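TATA-box-binding protein (Sulfolobus acidocaldarius, PDB 1MP9) probably binds the TATA box promoter element close to the transcription start site and thereby helps activate archaeal genes transcribed by RNA polymerase. Local coordinates at residues D5-K10 / K177-L182; P57-L62 / T77-K82. All blocks are in the same frame, centred on the assembly; numbering follows the deposited sequence.

Contact 1. Residues D5-K10 / K177-L182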
loop_
_atom_site.group_PDB
_atom_site.type_symbol
_atom_site.label_atom_id
_atom_site.label_comp_id
_atom_site.label_asym_id
_atom_site.label_seq_id
_atom_site.Cartn_x
_atom_site.Cartn_y
_atom_site.Cartn_z
ATOM N N ASP A 5 -18.951 -24.974 10.506
ATOM C CA ASP A 5 -18.416 -24.326 11.754
ATOM C C ASP A 5 -17.949 -22.872 11.530
ATOM O O ASP A 5 -17.441 -22.526 10.472
ATOM C CB ASP A 5 -17.264 -25.142 12.315
ATOM C CG ASP A 5 -17.657 -25.930 13.565
ATOM O OD1 ASP A 5 -18.756 -25.673 14.118
ATOM O OD2 ASP A 5 -16.855 -26.795 14.004
ATOM N N GLU A 6 -18.112 -22.032 12.537
ATOM C CA GLU A 6 -17.730 -20.637 12.404
ATOM C C GLU A 6 -16.266 -20.381 12.727
ATOM O O GLU A 6 -15.728 -20.925 13.676
ATOM C CB GLU A 6 -18.647 -19.778 13.277
ATOM C CG GLU A 6 -20.092 -19.936 12.841
ATOM C CD GLU A 6 -21.087 -19.430 13.855
ATOM O OE1 GLU A 6 -20.958 -19.788 15.058
ATOM O OE2 GLU A 6 -22.013 -18.685 13.441
ATOM N N ILE A 7 -15.625 -19.560 11.909
ATOM C CA ILE A 7 -14.223 -19.249 12.118
ATOM C C ILE A 7 -14.136 -18.188 13.180
ATOM O O ILE A 7 -14.594 -17.080 12.978
ATOM C CB ILE A 7 -13.589 -18.741 10.840
ATOM C CG1 ILE A 7 -13.718 -19.824 9.778
ATOM C CG2 ILE A 7 -12.116 -18.397 11.071
ATOM C CD1 ILE A 7 -13.367 -19.346 8.381
ATOM N N PRO A 8 -13.529 -18.514 14.328
ATOM C CA PRO A 8 -13.408 -17.548 15.408
ATOM C C PRO A 8 -12.391 -16.464 15.095
ATOM O O PRO A 8 -11.448 -16.682 14.362
ATOM C CB PRO A 8 -12.977 -18.417 16.583
ATOM C CG PRO A 8 -12.014 -19.348 15.906
ATOM C CD PRO A 8 -12.739 -19.724 14.619
ATOM N N TYR A 9 -12.607 -15.291 15.668
ATOM C CA TYR A 9 -11.706 -14.159 15.502
ATOM C C TYR A 9 -10.544 -14.395 16.472
ATOM O O TYR A 9 -10.731 -14.431 17.677
ATOM C CB TYR A 9 -12.433 -12.846 15.839
ATOM C CG TYR A 9 -11.579 -11.612 15.636
ATOM C CD1 TYR A 9 -11.406 -11.054 14.372
ATOM C CD2 TYR A 9 -10.899 -11.036 16.709
ATOM C CE1 TYR A 9 -10.573 -9.944 14.182
ATOM C CE2 TYR A 9 -10.070 -9.931 16.535
ATOM C CZ TYR A 9 -9.913 -9.391 15.273
ATOM O OH TYR A 9 -9.093 -8.297 15.104
ATOM N N LYS A 10 -9.341 -14.561 15.937
ATOM C CA LYS A 10 -8.175 -14.815 16.774
ATOM C C LYS A 10 -7.039 -13.896 16.367
ATOM O O LYS A 10 -5.872 -14.164 16.666
ATOM C CB LYS A 10 -7.725 -16.276 16.609
ATOM C CG LYS A 10 -8.766 -17.338 17.031
ATOM C CD LYS A 10 -8.896 -17.426 18.545
ATOM C CE LYS A 10 -7.561 -17.781 19.191
ATOM N NZ LYS A 10 -7.614 -17.681 20.684
ATOM N N LYS A 177 -12.319 -5.695 10.418
ATOM C CA LYS A 177 -13.108 -5.493 9.206
ATOM C C LYS A 177 -12.651 -6.360 8.032
ATOM O O LYS A 177 -13.467 -7.027 7.406
ATOM C CB LYS A 177 -13.065 -4.015 8.792
ATOM C CG LYS A 177 -14.077 -3.595 7.705
ATOM C CD LYS A 177 -14.136 -2.046 7.650
ATOM C CE LYS A 177 -14.765 -1.520 6.354
ATOM N NZ LYS A 177 -14.961 -0.030 6.395
ATOM N N ILE A 178 -11.358 -6.368 7.722
ATOM C CA ILE A 178 -10.910 -7.159 6.598
ATOM C C ILE A 178 -11.031 -8.620 6.911
ATOM O O ILE A 178 -11.292 -9.434 6.026
ATOM C CB ILE A 178 -9.451 -6.766 6.164
ATOM C CG1 ILE A 178 -9.134 -7.349 4.783
ATOM C CG2 ILE A 178 -8.461 -7.206 7.177
ATOM C CD1 ILE A 178 -9.932 -6.749 3.673
ATOM N N PHE A 179 -10.862 -8.976 8.183
ATOM C CA PHE A 179 -11.005 -10.374 8.586
ATOM C C PHE A 179 -12.444 -10.823 8.290
ATOM O O PHE A 179 -12.676 -11.850 7.677
ATOM C CB PHE A 179 -10.744 -10.551 10.097
ATOM C CG PHE A 179 -11.114 -11.935 10.614
ATOM C CD1 PHE A 179 -10.283 -13.026 10.371
ATOM C CD2 PHE A 179 -12.288 -12.139 11.337
ATOM C CE1 PHE A 179 -10.620 -14.330 10.854
ATOM C CE2 PHE A 179 -12.632 -13.429 11.826
ATOM C CZ PHE A 179 -11.782 -14.525 11.575
ATOM N N ASP A 180 -13.411 -10.052 8.765
ATOM C CA ASP A 180 -14.815 -10.377 8.552
ATOM C C ASP A 180 -15.146 -10.429 7.073
ATOM O O ASP A 180 -15.884 -11.304 6.633
ATOM C CB ASP A 180 -15.693 -9.332 9.236
ATOM C CG ASP A 180 -15.670 -9.459 10.736
ATOM O OD1 ASP A 180 -16.010 -8.477 11.449
ATOM O OD2 ASP A 180 -15.304 -10.549 11.211
ATOM N N LYS A 181 -14.602 -9.507 6.288
ATOM C CA LYS A 181 -14.893 -9.555 4.868
ATOM C C LYS A 181 -14.239 -10.807 4.241
ATOM O O LYS A 181 -14.854 -11.488 3.418
ATOM C CB LYS A 181 -14.415 -8.271 4.168
ATOM C CG LYS A 181 -14.694 -8.237 2.644
ATOM C CD LYS A 181 -16.207 -8.380 2.293
ATOM C CE LYS A 181 -16.620 -7.349 1.235
ATOM N NZ LYS A 181 -17.980 -7.604 0.620
ATOM N N LEU A 182 -13.005 -11.125 4.636
ATOM C CA LEU A 182 -12.378 -12.308 4.073
ATOM C C LEU A 182 -13.165 -13.580 4.432
ATOM O O LEU A 182 -13.286 -14.490 3.605
ATOM C CB LEU A 182 -10.914 -12.404 4.522
ATOM C CG LEU A 182 -10.044 -11.303 3.923
ATOM C CD1 LEU A 182 -8.701 -11.230 4.701
ATOM C CD2 LEU A 182 -9.822 -11.547 2.420
#

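Contact 2. Residues P57-L62 / T77-K82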
loop_
_atom_site.group_PDB
_atom_site.type_symbol
_atom_site.label_atom_id
_atom_site.label_comp_id
_atom_site.label_asym_id
_atom_site.label_seq_id
_atom_site.Cartn_x
_atom_site.Cartn_y
_atom_site.Cartn_z
ATOM N N PRO A 57 14.289 3.339 25.612
ATOM C CA PRO A 57 13.902 2.734 24.337
ATOM C C PRO A 57 14.526 3.514 23.177
ATOM O O PRO A 57 14.889 4.683 23.326
ATOM C CB PRO A 57 12.379 2.807 24.371
ATOM C CG PRO A 57 12.115 4.055 25.147
ATOM C CD PRO A 57 13.146 4.014 26.255
ATOM N N LYS A 58 14.678 2.846 22.042
ATOM C CA LYS A 58 15.263 3.460 20.869
ATOM C C LYS A 58 14.247 4.453 20.310
ATOM O O LYS A 58 13.177 4.075 19.825
ATOM C CB LYS A 58 15.609 2.386 19.831
ATOM C CG LYS A 58 16.386 2.882 18.608
ATOM C CD LYS A 58 16.778 1.714 17.693
ATOM C CE LYS A 58 17.850 0.821 18.339
ATOM N NZ LYS A 58 17.952 -0.540 17.710
ATOM N N ILE A 59 14.571 5.731 20.407
ATOM C CA ILE A 59 13.684 6.765 19.901
ATOM C C ILE A 59 14.484 7.799 19.137
ATOM O O ILE A 59 15.611 8.114 19.531
ATOM C CB ILE A 59 12.979 7.514 21.044
ATOM C CG1 ILE A 59 12.165 6.539 21.888
ATOM C CG2 ILE A 59 12.060 8.587 20.467
ATOM C CD1 ILE A 59 10.963 5.989 21.170
ATOM N N THR A 60 13.930 8.299 18.034
ATOM C CA THR A 60 14.622 9.344 17.312
ATOM C C THR A 60 13.725 10.555 17.256
ATOM O O THR A 60 12.520 10.457 17.042
ATOM C CB THR A 60 15.028 8.935 15.899
ATOM O OG1 THR A 60 16.012 7.900 15.985
ATOM C CG2 THR A 60 15.662 10.138 15.135
ATOM N N SER A 61 14.325 11.709 17.494
ATOM C CA SER A 61 13.579 12.952 17.448
ATOM C C SER A 61 14.239 13.831 16.408
ATOM O O SER A 61 15.458 14.001 16.417
ATOM C CB SER A 61 13.624 13.636 18.814
ATOM O OG SER A 61 12.790 14.785 18.805
ATOM N N LEU A 62 13.450 14.354 15.483
ATOM C CA LEU A 62 13.988 15.249 14.447
ATOM C C LEU A 62 13.423 16.615 14.810
ATOM O O LEU A 62 12.195 16.780 14.859
ATOM C CB LEU A 62 13.499 14.819 13.060
ATOM C CG LEU A 62 13.758 13.337 12.752
ATOM C CD1 LEU A 62 13.136 12.969 11.436
ATOM C CD2 LEU A 62 15.282 13.075 12.697
ATOM N N THR A 77 1.384 4.631 23.345
ATOM C CA THR A 77 1.182 6.026 23.718
ATOM C C THR A 77 1.992 6.344 24.966
ATOM O O THR A 77 2.636 7.391 25.044
ATOM C CB THR A 77 -0.300 6.348 24.012
ATOM O OG1 THR A 77 -0.738 5.565 25.125
ATOM C CG2 THR A 77 -1.168 6.048 22.805
ATOM N N ASP A 78 1.974 5.446 25.947
ATOM C CA ASP A 78 2.752 5.688 27.161
ATOM C C ASP A 78 4.224 5.862 26.839
ATOM O O ASP A 78 4.904 6.755 27.388
ATOM C CB ASP A 78 2.586 4.540 28.157
ATOM C CG ASP A 78 1.262 4.589 28.849
ATOM O OD1 ASP A 78 0.860 5.710 29.233
ATOM O OD2 ASP A 78 0.621 3.529 29.008
ATOM N N GLU A 79 4.713 5.016 25.940
ATOM C CA GLU A 79 6.105 5.080 25.538
ATOM C C GLU A 79 6.382 6.419 24.844
ATOM O O GLU A 79 7.428 7.048 25.060
ATOM C CB GLU A 79 6.436 3.931 24.587
ATOM C CG GLU A 79 7.849 3.364 24.775
ATOM C CD GLU A 79 8.410 2.716 23.506
ATOM O OE1 GLU A 79 7.778 1.768 22.968
ATOM O OE2 GLU A 79 9.489 3.170 23.052
ATOM N N LEU A 80 5.444 6.842 24.003
ATOM C CA LEU A 80 5.577 8.092 23.285
ATOM C C LEU A 80 5.677 9.262 24.263
ATOM O O LEU A 80 6.561 10.101 24.141
ATOM C CB LEU A 80 4.365 8.309 22.376
ATOM C CG LEU A 80 4.287 9.653 21.647
ATOM C CD1 LEU A 80 5.503 9.844 20.790
ATOM C CD2 LEU A 80 3.028 9.705 20.781
ATOM N N ILE A 81 4.745 9.317 25.213
ATOM C CA ILE A 81 4.725 10.389 26.204
ATOM C C ILE A 81 5.988 10.431 27.033
ATOM O O ILE A 81 6.545 11.505 27.266
ATOM C CB ILE A 81 3.473 10.269 27.119
ATOM C CG1 ILE A 81 2.231 10.590 26.290
ATOM C CG2 ILE A 81 3.574 11.239 28.319
ATOM C CD1 ILE A 81 0.931 10.377 26.979
ATOM N N LYS A 82 6.480 9.276 27.467
ATOM C CA LYS A 82 7.692 9.274 28.278
ATOM C C LYS A 82 8.861 9.774 27.463
ATOM O O LYS A 82 9.712 10.502 27.960
ATOM C CB LYS A 82 8.009 7.879 28.812
ATOM C CG LYS A 82 6.971 7.334 29.782
ATOM C CD LYS A 82 7.403 5.975 30.324
ATOM C CE LYS A 82 6.197 5.153 30.774
ATOM N NZ LYS A 82 6.627 4.016 31.646
#

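Contact 1. Residues D5-K10 / K177-L182
Phe-179, on helix 168-184, is the one ring that Ile-7, Pro-8 and Tyr-9 of the N-terminal segment all lean on. This is the long helix of the second repeat, and the segment packed on it leads into strand 12-23 of the first. Along the helix, Lys-177 leads away, NZ hydrogen-bonded to Glu-147 O, and Ile-178 packs on strand 150-154. Phe-179 comes next; its CB is directed toward 5-10, and with CG anti to the backbone N (chi1 170°) the ring carries on outward to that segment. The ring forms a T-shaped pair with Tyr-9, centroids 5.2 Å apart and planes at 83°, in which Tyr-9 gives the edge and Phe-179 the face. The touching is done by Tyr-9 CD1, only 3.3 Å from Phe-179 CD2, and Tyr-9 CE1 follows at 4.0 Å from that same CD2. Farther out, the tip of the ring reaches the backbone and the next side chain: Phe-179 CZ is 3.5 Å from Pro-8 O and 3.9 Å from Ile-7 CG2, the methyl standing at the ring edge. Replacing Phe-179 by an alanine would probably leave the edge of Tyr-9 without its face, open a gap beside Ile-7 and set the N-terminal segment free to shift. Asp-180 makes a salt bridge with Lys-176, whose side chain Tyr-9 also touches. Leu-182 touches Val-188 of strand 188-189, and so does Ile-7. Between the two segments no hydrogen bond or salt bridge forms; the contact is mainly ring-on-ring and methyl-on-ring packing, which suggests that it depends on shape and ring orientation more than on charge.

Contact 2. Residues P57-L62 / T77-K82
This is a van der Waals contact between the carboxylate end of Glu-79 and two apolar side chains, Pro-57 and Ile-59, made where the turn between strands 50-54 and 59-63 meets the first turn of helix 77-93. One oxygen does nearly all the touching. Glu-79 OE2 lies 3.2 Å from Pro-57 CB and 3.5 Å from Pro-57 CG, so it rests along one side of the proline ring; the terminal methyl of Ile-59, CD1, meets the same OE2 at 3.7 Å. The acid and its two neighbours run past each other in opposite directions, the glutamate reaching out from the helix as proline and isoleucine reach in from the hairpin. Glu-79 gets there with a first torsion well off the staggered positions (chi1 -144°) and a chain extended beyond CG, although its CB does not itself aim at the strand. What holds the group is the other oxygen: OE1 accepts a hydrogen bond from the backbone N of Lys-75, just before the helix, which ties the carboxylate back and helps fix its rotation while OE2 meets the carbons of Pro-57 and Ile-59. The backbone N of Glu-79 is itself hydrogen-bonded to Ser-76 OG. The peptide bond before Pro-57 is cis, within the turn that leads into strand 59-63. Ile-59, buried, continues inward against Leu-54 of strand 50-54, Val-71 of strand 68-72 and Ala-83 of the helix, and two residues on Ser-61 touches Ile-87 of the same helix, which puts the contact at the margin of the layer between helix 77-93 and the sheet.

Contacts 1 and 2 lie on opposite sides of the chain's centre, their centres 34 Å apart and their nearest atoms about 18 Å apart, with no touch between them. Contact 2 stays within the first sequence repeat, whereas contact 1 brings the N-terminal segment onto residues 177-182 of the second; along the chain, contact 2 is nested inside the loop that contact 1 closes. Each involves a long helix, 168-184 or 77-93, packed on one continuous antiparallel sheet, the saddle of the TBP family. In that family the helices lie on the convex side and DNA binds the concave one, so both contacts probably belong to the side away from DNA.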